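Local coordinates for protein thioesterase (Pseudomonas aeruginosa, PDB 2O5U) that probably hydrolyses fatty acyl-CoA thioesters and belongs to the hotdog-fold 4-hydroxybenzoyl-CoA thioesterase family, at residues L14-I19 and R82-L87. Residues are numbered along the deposited sequence; the frame is centred on the assembly and turned at random.
Sequences LHFQPI and RIEMGL
An antiparallel strand pair that starts with a classic beta bulge joins 14-19 to 82-87. At the bulge Leu14 and His15 both face Leu87, whose O accepts from Leu14 N (2.9 Å) and His15 N (3.2 Å). The His15 donor lies in the carbonyl plane; the Leu14 donor sits above it. Leu87 N returns a bond to His15 O. Gln17 and Met85 exchange two bonds, Met85 N to Gln17 O being nearly straight at 169°. A longer bond of 3.3 Å runs from Ile19 N to Ile83 O. One water lies within hydrogen-bonding distance of both His15 O and Met85 O.

On one face the Phe16 ring packs obliquely against Gly86, with CE2 3.6 Å from Gly86 CA. Glu84 OE1 approaches Phe16 CB at 3.5 Å, its carboxylate turned 65° from the ring. Arg10 pairs with Glu84 OE2 and makes a cation-pi contact with Phe16.

On the other face, toward helix 34-53, Ile19 CB meets Ile83 CD1 (3.6 Å) and Ile19 CD1 meets Met85 CG (3.7 Å). Bends at chi2 and chi3 curl Met85 beyond CG; its side chain touches Phe40 and Phe41. Within this chain 15-19 is an outer strand of the hotdog fold, in which an antiparallel sheet wraps a long helix.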
loop_
_atom_site.group_PDB
_atom_site.type_symbol
_atom_site.label_atom_id
_atom_site.label_comp_id
_atom_site.label_asym_id
_atom_site.label_seq_id
_atom_site.Cartn_x
_atom_site.Cartn_y
_atom_site.Cartn_z
ATOM N N LEU A 14 1.973 6.855 26.497
ATOM C CA LEU A 14 2.719 6.036 27.482
ATOM C C LEU A 14 3.818 5.113 26.907
ATOM O O LEU A 14 4.791 4.713 27.625
ATOM C CB LEU A 14 1.760 5.232 28.334
ATOM C CG LEU A 14 1.159 6.004 29.514
ATOM C CD1 LEU A 14 0.115 7.086 29.109
ATOM C CD2 LEU A 14 0.530 5.023 30.498
ATOM N N HIS A 15 3.665 4.783 25.638
ATOM C CA HIS A 15 4.553 3.892 24.949
ATOM C C HIS A 15 4.851 4.452 23.551
ATOM O O HIS A 15 3.923 4.901 22.859
ATOM C CB HIS A 15 3.880 2.539 24.802
ATOM C CG HIS A 15 4.631 1.574 23.932
ATOM N ND1 HIS A 15 5.715 0.848 24.387
ATOM C CD2 HIS A 15 4.449 1.207 22.643
ATOM C CE1 HIS A 15 6.168 0.084 23.410
ATOM N NE2 HIS A 15 5.420 0.289 22.342
ATOM N N PHE A 16 6.100 4.325 23.123
ATOM C CA PHE A 16 6.560 4.848 21.836
ATOM C C PHE A 16 7.209 3.810 20.945
ATOM O O PHE A 16 7.968 2.967 21.419
ATOM C CB PHE A 16 7.540 6.015 22.063
ATOM C CG PHE A 16 6.851 7.199 22.602
ATOM C CD1 PHE A 16 6.659 7.319 23.966
ATOM C CD2 PHE A 16 6.307 8.156 21.744
ATOM C CE1 PHE A 16 5.964 8.411 24.497
ATOM C CE2 PHE A 16 5.614 9.248 22.263
ATOM C CZ PHE A 16 5.428 9.358 23.630
ATOM N N GLN A 17 6.965 3.935 19.652
ATOM C CA GLN A 17 7.608 3.020 18.726
ATOM C C GLN A 17 8.015 3.730 17.477
ATOM O O GLN A 17 7.168 4.314 16.805
ATOM C CB GLN A 17 6.678 1.888 18.329
ATOM C CG GLN A 17 7.388 0.853 17.458
ATOM C CD GLN A 17 6.429 -0.039 16.736
ATOM O OE1 GLN A 17 5.322 -0.255 17.200
ATOM N NE2 GLN A 17 6.863 -0.600 15.610
ATOM N N PRO A 18 9.284 3.598 17.128
ATOM C CA PRO A 18 9.725 4.142 15.874
ATOM C C PRO A 18 9.167 3.287 14.732
ATOM O O PRO A 18 9.000 2.055 14.863
ATOM C CB PRO A 18 11.255 4.037 15.994
ATOM C CG PRO A 18 11.457 2.859 16.856
ATOM C CD PRO A 18 10.379 2.915 17.849
ATOM N N ILE A 19 8.852 3.936 13.616
ATOM C CA ILE A 19 8.437 3.260 12.384
ATOM C C ILE A 19 9.194 3.932 11.268
ATOM O O ILE A 19 9.094 5.115 11.125
ATOM C CB ILE A 19 6.926 3.390 12.110
ATOM C CG1 ILE A 19 6.116 2.721 13.261
ATOM C CG2 ILE A 19 6.564 2.778 10.765
ATOM C CD1 ILE A 19 4.622 2.587 13.027
ATOM N N ARG A 82 12.334 10.206 9.991
ATOM C CA ARG A 82 12.099 9.170 10.993
ATOM C C ARG A 82 10.958 9.622 11.931
ATOM O O ARG A 82 10.964 10.727 12.447
ATOM C CB ARG A 82 13.399 8.863 11.781
ATOM C CG ARG A 82 14.648 8.561 10.904
ATOM C CD ARG A 82 15.901 8.542 11.781
ATOM N NE ARG A 82 17.122 8.461 10.975
ATOM N N ILE A 83 9.988 8.745 12.126
ATOM C CA ILE A 83 8.801 9.065 12.881
ATOM C C ILE A 83 8.709 8.112 14.077
ATOM O O ILE A 83 9.447 7.123 14.151
ATOM C CB ILE A 83 7.497 9.081 11.988
ATOM C CG1 ILE A 83 7.097 7.679 11.452
ATOM C CG2 ILE A 83 7.615 10.133 10.792
ATOM C CD1 ILE A 83 6.082 6.899 12.389
ATOM N N GLU A 84 7.830 8.436 14.998
ATOM C CA GLU A 84 7.530 7.537 16.084
ATOM C C GLU A 84 6.099 7.734 16.507
ATOM O O GLU A 84 5.577 8.860 16.457
ATOM C CB GLU A 84 8.537 7.690 17.243
ATOM C CG GLU A 84 8.207 8.680 18.268
ATOM C CD GLU A 84 9.315 8.816 19.304
ATOM O OE1 GLU A 84 9.651 7.808 19.980
ATOM O OE2 GLU A 84 9.834 9.944 19.446
ATOM N N MET A 85 5.476 6.631 16.931
ATOM C CA MET A 85 4.079 6.627 17.322
ATOM C C MET A 85 4.020 6.543 18.804
ATOM O O MET A 85 4.687 5.663 19.366
ATOM C CB MET A 85 3.355 5.396 16.761
ATOM C CG MET A 85 3.363 5.281 15.236
ATOM S SD MET A 85 2.709 6.755 14.410
ATOM C CE MET A 85 1.029 6.820 14.983
ATOM N N GLY A 86 3.281 7.476 19.421
ATOM C CA GLY A 86 2.843 7.362 20.831
ATOM C C GLY A 86 1.515 6.641 20.941
ATOM O O GLY A 86 0.597 6.810 20.110
ATOM N N LEU A 87 1.431 5.800 21.950
ATOM C CA LEU A 87 0.277 4.987 22.200
ATOM C C LEU A 87 -0.157 5.077 23.662
ATOM O O LEU A 87 0.697 5.060 24.572
ATOM C CB LEU A 87 0.634 3.546 21.844
ATOM C CG LEU A 87 -0.397 2.439 22.134
ATOM C CD1 LEU A 87 -1.767 2.687 21.455
ATOM C CD2 LEU A 87 0.185 1.084 21.720
HETATM O O HOH W 1 3.840 3.164 20.238
#